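Local coordinates for conserved hypothetical protein (Sulfolobus solfataricus, PDB 2FNA) that is an archaeal AAA+ ATPase of unestablished cellular role that binds ADP and magnesium and probably hydrolyses ATP, at residues L63-E68 / L78-K83; P93-A98 / E132-D137; E279-G284 / H335-K340; Y292-R297 / K309-L314. All coordinates share one frame; numbering follows the deposited sequence.

Interaction 1 (L63-E68 / L78-K83); sequences LRKFEE and LLELQK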
# COMPACT_ATOMS: atom_id res chain seq x y z
N LEU A 63 -7.02 3.67 3.19
CA LEU A 63 -8.00 3.03 2.31
C LEU A 63 -7.93 1.53 2.44
O LEU A 63 -8.74 0.82 1.90
CB LEU A 63 -7.79 3.49 0.86
CG LEU A 63 -7.94 5.01 0.68
CD1 LEU A 63 -7.37 5.53 -0.64
CD2 LEU A 63 -9.42 5.41 0.87
N ARG A 64 -6.92 1.06 3.18
CA ARG A 64 -6.80 -0.33 3.55
C ARG A 64 -8.06 -0.82 4.25
O ARG A 64 -8.37 -1.99 4.19
CB ARG A 64 -5.64 -0.56 4.54
CG ARG A 64 -4.42 -1.27 3.99
CD ARG A 64 -3.92 -2.43 4.92
NE ARG A 64 -4.06 -2.15 6.36
N LYS A 65 -8.76 0.06 4.96
CA LYS A 65 -10.02 -0.36 5.54
C LYS A 65 -11.10 -0.80 4.55
O LYS A 65 -12.15 -1.28 4.97
CB LYS A 65 -10.59 0.73 6.45
CG LYS A 65 -10.98 2.02 5.79
CD LYS A 65 -11.35 3.05 6.86
CE LYS A 65 -10.13 3.69 7.50
NZ LYS A 65 -10.42 4.15 8.89
N PHE A 66 -10.87 -0.61 3.24
CA PHE A 66 -11.79 -1.08 2.23
C PHE A 66 -11.30 -2.33 1.53
O PHE A 66 -11.96 -2.79 0.61
CB PHE A 66 -12.04 0.04 1.20
CG PHE A 66 -12.66 1.25 1.80
CD1 PHE A 66 -13.96 1.19 2.29
CD2 PHE A 66 -11.97 2.45 1.90
CE1 PHE A 66 -14.57 2.30 2.88
CE2 PHE A 66 -12.58 3.57 2.47
CZ PHE A 66 -13.90 3.48 2.96
N GLU A 67 -10.16 -2.89 1.95
CA GLU A 67 -9.52 -3.97 1.19
C GLU A 67 -10.38 -5.23 1.10
O GLU A 67 -10.29 -5.97 0.12
CB GLU A 67 -8.12 -4.30 1.73
CG GLU A 67 -8.13 -5.01 3.08
CD GLU A 67 -6.76 -4.99 3.78
OE1 GLU A 67 -5.72 -4.97 3.06
OE2 GLU A 67 -6.75 -5.01 5.04
N GLU A 68 -11.23 -5.46 2.11
CA GLU A 68 -12.11 -6.65 2.12
C GLU A 68 -13.41 -6.50 1.34
O GLU A 68 -14.15 -7.46 1.18
CB GLU A 68 -12.44 -7.04 3.56
CG GLU A 68 -11.22 -7.47 4.34
CD GLU A 68 -11.51 -7.77 5.80
OE1 GLU A 68 -12.70 -7.84 6.18
OE2 GLU A 68 -10.55 -7.93 6.58
N LEU A 78 -17.26 9.50 1.51
CA LEU A 78 -17.51 10.80 2.15
C LEU A 78 -17.40 10.80 3.68
O LEU A 78 -17.00 11.81 4.26
CB LEU A 78 -18.88 11.35 1.78
CG LEU A 78 -19.04 11.96 0.39
CD1 LEU A 78 -20.31 12.73 0.38
CD2 LEU A 78 -17.87 12.85 -0.01
N LEU A 79 -17.78 9.69 4.32
CA LEU A 79 -17.69 9.57 5.78
C LEU A 79 -16.23 9.53 6.22
O LEU A 79 -15.91 10.07 7.26
CB LEU A 79 -18.45 8.35 6.32
N GLU A 80 -15.35 8.92 5.42
CA GLU A 80 -13.92 8.90 5.75
C GLU A 80 -13.26 10.27 5.57
O GLU A 80 -12.43 10.68 6.37
CB GLU A 80 -13.17 7.89 4.90
CG GLU A 80 -13.52 6.45 5.18
CD GLU A 80 -13.10 6.01 6.56
OE1 GLU A 80 -12.00 6.41 7.01
OE2 GLU A 80 -13.87 5.24 7.17
N LEU A 81 -13.61 10.93 4.47
CA LEU A 81 -13.15 12.27 4.17
C LEU A 81 -13.65 13.27 5.24
O LEU A 81 -12.91 14.14 5.71
CB LEU A 81 -13.67 12.66 2.78
CG LEU A 81 -13.21 13.97 2.15
CD1 LEU A 81 -11.68 14.03 2.10
CD2 LEU A 81 -13.82 14.11 0.75
N GLN A 82 -14.90 13.11 5.63
CA GLN A 82 -15.52 13.95 6.66
C GLN A 82 -14.74 13.89 7.96
O GLN A 82 -14.42 14.92 8.54
CB GLN A 82 -16.96 13.49 6.85
CG GLN A 82 -17.82 14.29 7.79
CD GLN A 82 -19.21 13.68 7.84
OE1 GLN A 82 -19.99 13.81 6.89
NE2 GLN A 82 -19.50 12.96 8.91
N LYS A 83 -14.39 12.68 8.39
CA LYS A 83 -13.58 12.47 9.59
C LYS A 83 -12.24 13.20 9.50
O LYS A 83 -11.85 13.89 10.43
CB LYS A 83 -13.32 10.99 9.83
CG LYS A 83 -14.53 10.19 10.30
CD LYS A 83 -14.27 8.69 10.17

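Interaction 2 (P93-A98 / E132-D137); sequences PSLLKA and EQASKD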
# COMPACT_ATOMS: atom_id res chain seq x y z
N PRO A 93 -7.99 26.88 11.35
CA PRO A 93 -9.09 27.74 11.76
C PRO A 93 -9.97 28.36 10.65
O PRO A 93 -11.19 28.41 10.82
CB PRO A 93 -8.38 28.85 12.54
CG PRO A 93 -7.27 28.14 13.21
CD PRO A 93 -6.83 27.04 12.26
N SER A 94 -9.37 28.82 9.55
CA SER A 94 -10.13 29.50 8.48
C SER A 94 -10.76 28.53 7.47
O SER A 94 -11.35 28.96 6.48
CB SER A 94 -9.25 30.49 7.72
OG SER A 94 -8.18 29.84 7.05
N LEU A 95 -10.60 27.23 7.71
CA LEU A 95 -11.17 26.23 6.81
C LEU A 95 -12.67 26.12 6.99
O LEU A 95 -13.42 26.11 6.02
CB LEU A 95 -10.52 24.87 7.03
CG LEU A 95 -10.94 23.71 6.12
CD1 LEU A 95 -10.90 24.13 4.67
CD2 LEU A 95 -10.03 22.56 6.35
N LEU A 96 -13.12 26.05 8.25
CA LEU A 96 -14.55 25.97 8.55
C LEU A 96 -15.32 27.07 7.83
O LEU A 96 -16.40 26.82 7.30
CB LEU A 96 -14.78 26.02 10.06
CG LEU A 96 -15.90 25.11 10.56
CD1 LEU A 96 -15.47 23.66 10.50
CD2 LEU A 96 -16.35 25.47 11.99
N LYS A 97 -14.74 28.26 7.77
CA LYS A 97 -15.28 29.37 6.98
C LYS A 97 -15.25 29.11 5.47
O LYS A 97 -16.20 29.42 4.77
CB LYS A 97 -14.50 30.67 7.30
CG LYS A 97 -14.87 31.89 6.43
CD LYS A 97 -13.91 33.07 6.70
CE LYS A 97 -13.92 34.11 5.56
NZ LYS A 97 -14.46 35.42 6.01
N ALA A 98 -14.13 28.56 4.98
CA ALA A 98 -13.96 28.24 3.55
C ALA A 98 -14.83 27.07 3.06
O ALA A 98 -15.15 26.99 1.86
CB ALA A 98 -12.48 27.98 3.24
N GLU A 132 -6.63 24.79 0.11
CA GLU A 132 -5.60 25.71 -0.38
C GLU A 132 -5.90 27.15 0.02
O GLU A 132 -4.99 27.87 0.42
CB GLU A 132 -5.38 25.56 -1.90
CG GLU A 132 -4.70 26.77 -2.56
CD GLU A 132 -3.95 26.45 -3.83
OE1 GLU A 132 -3.43 25.33 -3.95
OE2 GLU A 132 -3.82 27.37 -4.67
N GLN A 133 -7.16 27.57 -0.06
CA GLN A 133 -7.56 28.92 0.42
C GLN A 133 -7.29 29.13 1.92
O GLN A 133 -6.93 30.23 2.34
CB GLN A 133 -9.04 29.21 0.15
CG GLN A 133 -9.29 30.24 -0.95
CD GLN A 133 -9.24 29.64 -2.37
OE1 GLN A 133 -10.13 29.90 -3.19
NE2 GLN A 133 -8.21 28.84 -2.66
N ALA A 134 -7.47 28.07 2.70
CA ALA A 134 -7.38 28.12 4.15
C ALA A 134 -5.93 28.00 4.71
O ALA A 134 -5.71 28.13 5.91
CB ALA A 134 -8.26 27.02 4.75
N SER A 135 -4.95 27.76 3.83
CA SER A 135 -3.61 27.39 4.25
C SER A 135 -2.58 28.28 3.55
O SER A 135 -2.66 28.48 2.34
CB SER A 135 -3.34 25.92 3.92
OG SER A 135 -2.27 25.38 4.68
N LYS A 136 -1.63 28.82 4.31
CA LYS A 136 -0.48 29.54 3.74
C LYS A 136 0.56 28.53 3.26
O LYS A 136 1.35 28.82 2.36
CB LYS A 136 0.14 30.47 4.80
N ASP A 137 0.53 27.35 3.86
CA ASP A 137 1.51 26.30 3.60
C ASP A 137 0.93 25.21 2.69
O ASP A 137 -0.28 25.19 2.45
CB ASP A 137 1.93 25.69 4.95
CG ASP A 137 2.41 26.75 5.95
OD1 ASP A 137 3.41 27.43 5.64
OD2 ASP A 137 1.78 26.92 7.03

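Interaction 3 (E279-G284 / H335-K340); sequences ENFLHG and HSWIIK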
# COMPACT_ATOMS: atom_id res chain seq x y z
N GLU A 279 -7.67 -14.26 -0.03
CA GLU A 279 -9.14 -14.28 -0.02
C GLU A 279 -9.70 -12.93 -0.44
O GLU A 279 -10.66 -12.89 -1.18
CB GLU A 279 -9.70 -14.64 1.36
CG GLU A 279 -9.53 -16.09 1.71
CD GLU A 279 -10.16 -16.99 0.68
OE1 GLU A 279 -11.36 -16.78 0.39
OE2 GLU A 279 -9.44 -17.85 0.11
N ASN A 280 -9.09 -11.84 0.02
CA ASN A 280 -9.43 -10.51 -0.49
C ASN A 280 -9.25 -10.40 -2.01
O ASN A 280 -10.11 -9.85 -2.70
CB ASN A 280 -8.61 -9.40 0.15
CG ASN A 280 -8.88 -9.24 1.60
OD1 ASN A 280 -9.88 -9.70 2.11
ND2 ASN A 280 -7.99 -8.55 2.28
N PHE A 281 -8.14 -10.92 -2.52
CA PHE A 281 -7.94 -11.01 -3.96
C PHE A 281 -9.02 -11.80 -4.67
O PHE A 281 -9.42 -11.44 -5.76
CB PHE A 281 -6.55 -11.59 -4.29
CG PHE A 281 -6.33 -11.83 -5.78
CD1 PHE A 281 -5.95 -10.79 -6.62
CD2 PHE A 281 -6.53 -13.09 -6.33
CE1 PHE A 281 -5.77 -11.01 -7.99
CE2 PHE A 281 -6.36 -13.31 -7.68
CZ PHE A 281 -5.98 -12.28 -8.52
N LEU A 282 -9.48 -12.90 -4.08
CA LEU A 282 -10.43 -13.80 -4.75
C LEU A 282 -11.89 -13.32 -4.65
O LEU A 282 -12.79 -13.92 -5.25
CB LEU A 282 -10.33 -15.21 -4.16
CG LEU A 282 -9.03 -15.98 -4.37
CD1 LEU A 282 -9.04 -17.26 -3.57
CD2 LEU A 282 -8.79 -16.25 -5.85
N HIS A 283 -12.10 -12.27 -3.87
CA HIS A 283 -13.38 -11.63 -3.72
C HIS A 283 -13.75 -11.05 -5.08
O HIS A 283 -12.96 -10.29 -5.68
CB HIS A 283 -13.29 -10.53 -2.66
CG HIS A 283 -14.61 -10.00 -2.20
ND1 HIS A 283 -14.72 -8.88 -1.41
CD2 HIS A 283 -15.87 -10.43 -2.42
CE1 HIS A 283 -16.00 -8.65 -1.14
NE2 HIS A 283 -16.72 -9.57 -1.76
N GLY A 284 -14.91 -11.44 -5.59
CA GLY A 284 -15.33 -11.06 -6.94
C GLY A 284 -14.79 -11.93 -8.08
O GLY A 284 -15.09 -11.66 -9.24
N HIS A 335 -1.79 -7.38 -9.24
CA HIS A 335 -2.07 -7.33 -7.83
C HIS A 335 -0.83 -7.75 -6.99
O HIS A 335 -0.87 -7.77 -5.76
CB HIS A 335 -3.34 -8.14 -7.50
CG HIS A 335 -4.60 -7.54 -8.02
ND1 HIS A 335 -5.46 -6.78 -7.24
CD2 HIS A 335 -5.15 -7.55 -9.27
CE1 HIS A 335 -6.48 -6.37 -7.97
NE2 HIS A 335 -6.31 -6.82 -9.20
N SER A 336 0.30 -7.97 -7.68
CA SER A 336 1.62 -8.16 -7.05
C SER A 336 1.75 -9.48 -6.27
O SER A 336 2.55 -9.59 -5.33
CB SER A 336 1.97 -6.95 -6.19
OG SER A 336 2.26 -5.84 -7.03
N TRP A 337 1.04 -10.51 -6.74
CA TRP A 337 1.16 -11.85 -6.13
C TRP A 337 2.36 -12.56 -6.69
O TRP A 337 3.09 -13.26 -5.95
CB TRP A 337 -0.12 -12.67 -6.33
CG TRP A 337 -1.13 -12.18 -5.43
CD1 TRP A 337 -2.11 -11.28 -5.70
CD2 TRP A 337 -1.24 -12.49 -4.05
NE1 TRP A 337 -2.85 -11.04 -4.58
CE2 TRP A 337 -2.32 -11.76 -3.54
CE3 TRP A 337 -0.52 -13.33 -3.19
CZ2 TRP A 337 -2.71 -11.84 -2.21
CZ3 TRP A 337 -0.90 -13.40 -1.87
CH2 TRP A 337 -1.98 -12.66 -1.39
N ILE A 338 2.56 -12.36 -7.99
CA ILE A 338 3.71 -12.90 -8.71
C ILE A 338 4.45 -11.82 -9.50
O ILE A 338 3.97 -10.70 -9.65
CB ILE A 338 3.28 -14.06 -9.63
CG1 ILE A 338 2.37 -13.60 -10.79
CG2 ILE A 338 2.56 -15.14 -8.81
CD1 ILE A 338 1.91 -14.73 -11.72
N ILE A 339 5.66 -12.17 -9.93
CA ILE A 339 6.50 -11.32 -10.77
C ILE A 339 7.09 -12.24 -11.85
O ILE A 339 7.46 -13.38 -11.58
CB ILE A 339 7.61 -10.60 -9.94
CG1 ILE A 339 6.96 -9.70 -8.88
CG2 ILE A 339 8.49 -9.74 -10.83
CD1 ILE A 339 7.89 -9.13 -7.80
N LYS A 340 7.13 -11.77 -13.09
CA LYS A 340 7.69 -12.56 -14.18
C LYS A 340 9.13 -12.10 -14.44
O LYS A 340 9.36 -10.91 -14.70
CB LYS A 340 6.84 -12.44 -15.45
CG LYS A 340 7.12 -13.57 -16.49
CD LYS A 340 6.33 -13.36 -17.78

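Interaction 4 (Y292-R297 / K309-L314); sequences YLNIMR and KRALEL. With EDO (1,2-ethanediol), chain J.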
# COMPACT_ATOMS: atom_id res chain seq x y z
N TYR A 292 -7.14 -20.05 -9.53
CA TYR A 292 -6.13 -19.20 -8.88
C TYR A 292 -5.33 -19.95 -7.80
O TYR A 292 -4.11 -19.87 -7.77
CB TYR A 292 -6.78 -17.92 -8.32
CG TYR A 292 -7.05 -16.86 -9.37
CD1 TYR A 292 -6.00 -16.24 -10.05
CD2 TYR A 292 -8.35 -16.44 -9.67
CE1 TYR A 292 -6.22 -15.26 -11.01
CE2 TYR A 292 -8.59 -15.44 -10.64
CZ TYR A 292 -7.52 -14.86 -11.30
OH TYR A 292 -7.71 -13.87 -12.25
N LEU A 293 -6.01 -20.68 -6.91
CA LEU A 293 -5.33 -21.50 -5.90
C LEU A 293 -4.34 -22.46 -6.57
O LEU A 293 -3.22 -22.66 -6.09
CB LEU A 293 -6.33 -22.31 -5.05
CG LEU A 293 -7.00 -21.52 -3.92
CD1 LEU A 293 -8.31 -22.17 -3.50
CD2 LEU A 293 -6.05 -21.36 -2.72
N ASN A 294 -4.77 -23.05 -7.68
CA ASN A 294 -3.95 -24.00 -8.41
C ASN A 294 -2.70 -23.32 -8.98
O ASN A 294 -1.59 -23.85 -8.87
CB ASN A 294 -4.76 -24.63 -9.54
CG ASN A 294 -4.06 -25.80 -10.16
OD1 ASN A 294 -3.06 -25.65 -10.86
ND2 ASN A 294 -4.60 -27.00 -9.91
N ILE A 295 -2.89 -22.16 -9.60
CA ILE A 295 -1.78 -21.39 -10.17
C ILE A 295 -0.72 -21.05 -9.12
O ILE A 295 0.48 -21.14 -9.40
CB ILE A 295 -2.27 -20.08 -10.82
CG1 ILE A 295 -2.98 -20.37 -12.16
CG2 ILE A 295 -1.10 -19.08 -10.99
CD1 ILE A 295 -3.71 -19.19 -12.77
N MSE A 296 -1.16 -20.65 -7.92
CA MSE A 296 -0.22 -20.20 -6.88
C MSE A 296 0.57 -21.34 -6.28
O MSE A 296 1.78 -21.21 -6.01
CB MSE A 296 -0.95 -19.43 -5.79
CG MSE A 296 -1.47 -18.08 -6.22
SE MSE A 296 -0.09 -16.89 -6.94
CE MSE A 296 1.04 -16.78 -5.43
N ARG A 297 -0.11 -22.45 -6.05
CA ARG A 297 0.56 -23.68 -5.64
C ARG A 297 1.55 -24.11 -6.71
O ARG A 297 2.68 -24.49 -6.40
CB ARG A 297 -0.47 -24.77 -5.37
CG ARG A 297 -1.33 -24.48 -4.14
CD ARG A 297 -2.43 -25.52 -3.93
NE ARG A 297 -3.45 -25.00 -3.02
CZ ARG A 297 -4.60 -25.61 -2.73
NH1 ARG A 297 -4.90 -26.79 -3.27
NH2 ARG A 297 -5.46 -25.03 -1.88
N LYS A 309 -0.31 -24.08 -17.31
CA LYS A 309 -1.26 -24.76 -18.20
C LYS A 309 -1.45 -26.21 -17.77
O LYS A 309 -2.58 -26.67 -17.59
CB LYS A 309 -0.77 -24.72 -19.64
CG LYS A 309 -1.84 -25.07 -20.69
CD LYS A 309 -1.37 -24.68 -22.09
CE LYS A 309 -2.52 -24.58 -23.08
NZ LYS A 309 -3.02 -25.94 -23.42
N ARG A 310 -0.34 -26.93 -17.62
CA ARG A 310 -0.37 -28.37 -17.35
C ARG A 310 -1.13 -28.66 -16.06
O ARG A 310 -2.01 -29.53 -16.03
CB ARG A 310 1.06 -28.93 -17.28
CG ARG A 310 1.14 -30.40 -16.97
CD ARG A 310 2.59 -30.90 -16.89
NE ARG A 310 3.34 -30.69 -18.14
CZ ARG A 310 4.21 -29.70 -18.36
NH1 ARG A 310 4.49 -28.79 -17.42
NH2 ARG A 310 4.82 -29.62 -19.54
N ALA A 311 -0.79 -27.92 -15.01
CA ALA A 311 -1.41 -28.09 -13.69
C ALA A 311 -2.91 -27.77 -13.67
O ALA A 311 -3.67 -28.39 -12.93
CB ALA A 311 -0.69 -27.24 -12.65
N LEU A 312 -3.33 -26.79 -14.46
CA LEU A 312 -4.75 -26.43 -14.51
C LEU A 312 -5.52 -27.52 -15.22
O LEU A 312 -6.56 -27.99 -14.74
CB LEU A 312 -4.95 -25.09 -15.21
CG LEU A 312 -4.53 -23.86 -14.40
CD1 LEU A 312 -4.38 -22.64 -15.30
CD2 LEU A 312 -5.53 -23.57 -13.27
N GLU A 313 -5.00 -27.94 -16.37
CA GLU A 313 -5.63 -28.98 -17.17
C GLU A 313 -5.59 -30.31 -16.44
O GLU A 313 -6.55 -31.08 -16.52
CB GLU A 313 -4.95 -29.08 -18.52
CG GLU A 313 -5.15 -27.83 -19.36
CD GLU A 313 -4.38 -27.85 -20.66
OE1 GLU A 313 -3.66 -28.83 -20.95
OE2 GLU A 313 -4.50 -26.85 -21.41
N LEU A 314 -4.52 -30.58 -15.71
CA LEU A 314 -4.43 -31.81 -14.91
C LEU A 314 -5.55 -31.87 -13.86
O LEU A 314 -6.17 -32.92 -13.66
CB LEU A 314 -3.06 -31.94 -14.22
CG LEU A 314 -2.72 -33.27 -13.56
CD1 LEU A 314 -2.46 -34.34 -14.63
CD2 LEU A 314 -1.51 -33.14 -12.64
C1 EDO J . -4.00 -22.51 0.39
O1 EDO J . -4.82 -23.32 1.24
C2 EDO J . -2.52 -22.84 0.62
O2 EDO J . -2.03 -23.67 -0.44

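Interaction 1 (L63-E68 / L78-K83)
Two turns in the side chain of K65 bring it to E80: CG sits between the backbone N and the carbonyl carbon (chi1 64°), and the chain bends again at CD (chi3 80°). E80, on helix 74-91, answers with a bend of its own (chi2 -66°), which turns its carboxylate to meet the lysine coming from the loop. NZ of K65 reaches OE1 of E80 at 3.3 Å, a salt bridge whose hydrogen bond is weak. The lysine methylenes share the approach, CE of K65 lying 3.3 Å from OE1 of E80 and CD of K65 3.4 Å from OE2 of the same carboxylate. The acid therefore rests against the aliphatic end of the lysine as much as against its ammonium group, which suggests a loose pairing that solvent could weaken.

F66 supplies the apolar half. Its ring meets the glutamate stem edge-on, with CZ of F66 3.7 Å from CG of E80, while the carboxylate plane stands nearly perpendicular to the ring. CG of K65 lies over one face of that ring, offset toward the rim, and F66 itself also packs on I72. One glutamate thus offers its methylene to a buried ring and its charge to an exposed lysine.

The 3-10 turn 64-66 follows edge strand 58-62, with L63 still bonded through its backbone to D144, and the loop then leads into helix 74-91. This is the opening of the beta-alpha-beta crossover from strand 58-62 to its parallel neighbour 139-144, in the 5-1-4-3-2 sheet order characteristic of AAA+ ATPases.

Interaction 2 (P93-A98 / E132-D137)
L95 and A134 bring their backbones close, CA atoms 5.0 Å apart, where the short helix 95-98 begins and near the C-terminal end of helix 124-133. A methyl group as small as that of A134 permits this: its CB points at the opposite segment and comes to 3.7 Å from CA of L95, so the contact is made against backbone as well as side chain. CB of L95 is 3.9 Å from CB of A134, and one branch of the leucine, CD1, touches the same methyl at 3.9 Å. The leucine CG is anti to the backbone N (chi1 -177°), which lays the isobutyl group alongside the alanine.

S94 closes the other flank of the methyl, its OG 3.6 Å from CB of A134. That hydroxyl also lies 3.2 Å from the carbonyl O of A134, but the angle is too poor for a hydrogen bond; proximity here is packing. The carbonyl of S94 has another task, accepting the amide of A98 at 3.2 Å and so starting the one-turn helix.

Beyond the alanine, L95 continues into a layer formed by L88 and V89 of helix 74-91 and by S130 and F131 of helix 124-133. S135 packs on P57 and L92, and E132 OE1 takes the amide of R170, just ahead of strand 171-177. The contact thus lies where helices 74-91, 95-98 and 124-133 converge, shortly before the chain enters strand 139-144.

Interaction 3 (E279-G284 / H335-K340)
An aromatic cluster of F281, H335 and W337 joins the end of helix 259-282 to the winged helix-turn-helix domain, at the point where helix 322-334 gives way to the short hairpin strand 338-340. F281 is the shared ring. A chi1 of 175° extends it away from its own backbone N, so that H335 meets its edge and W337 one face, each as half of a T-shaped pair.

Toward H335 it offers its edge: CE1 of F281 is 3.7 Å from CG of H335, and the planes stand at 75° to one another. Toward W337 the roles reverse. The edge of the indole pyrrole ring is directed at the face of F281, with centroids 4.9 Å apart and planes at 63°. One phenyl ring therefore uses its rim for the imidazole and a face for the indole, which should restrict its rotation.

The backbone prepares these positions. S336, at positive phi, is the C-prime residue of a Schellman motif that ends helix 322-334, with W337 N bonded to L332 O and S336 N to T333 O; the reversal sets H335 and W337 on the same phenyl group. The imidazole is further fixed because ND1 of H335 bonds E179 OE2, a link from the winged helix to the ATPase part of the chain. F278 and Y292 add further rings around F281, and R285 makes a cation-pi contact with it. At the closest point of the indole contact, NE1 of W337 lies 3.7 Å from CD1 of F281 and 3.8 Å from its CB.

Interaction 4 (Y292-R297 / K309-L314)
A311 and L312 are the residues of helix 305-316 that touch N294 and I295 of helix 289-299. The two segment axes pass 9.4 Å apart and run roughly antiparallel, at 137°. Following the second segment from its start, K309 looks to its own helix: NZ forms a salt bridge with OE2 of E313, one turn on, at 2.7 Å, using the syn lone pair of the carboxylate.

A311 comes next, with CB turned toward the other helix and lying 3.4 Å from OD1 of N294. The asparagine amide lies across this alanine, ND2 of N294 being 3.5 Å from the carbonyl O of A311. A chi1 of -168° swings that amide out toward helix 305-316.

L312 then splits its two methyls between neighbours. CD2 lies 4.0 Å from CB of N294, whereas CD1 meets CG1 of I295 at 4.1 Å. Both apolar side chains lead inward to helix 322-334, I295 onto Y328 and L332, L312 onto I325.

On the first helix, R297 is turned to a different surface, where its NE makes a weak hydrogen bond of 3.2 Å to O2 of a 1,2-ethanediol, probably from the crystallisation liquor.

The clear contacts between the helices are apolar, L312 on I295 and on the CB of N294, and the small methyl of A311 lets the asparagine amide lie near the backbone. The K309-E313 salt bridge lies within helix 305-316 and probably steadies that helix rather than tying it to its partner.

How the interactions relate
Interactions 1 and 2 belong to the ATPase part, interaction 4 to the winged helix-turn-helix, and interaction 3 links the latter to helix 259-282. Along the chain, interactions 1 and 2 come in series and interaction 4 is nested inside the loop closed by interaction 3. Helices 74-91 and 95-98 follow each other, though the centres of interactions 1 and 2 lie 23 Å apart. Interactions 3 and 4, centres 15 Å apart, touch directly, I338 CG2 meeting the selenium of selenomethionine M296 at 3.7 Å. Interactions 1 and 3 also touch, E67 and E68 packing on N280, so the loop after strand 58-62 packs directly against helix 259-282, which leads into the winged helix-turn-helix.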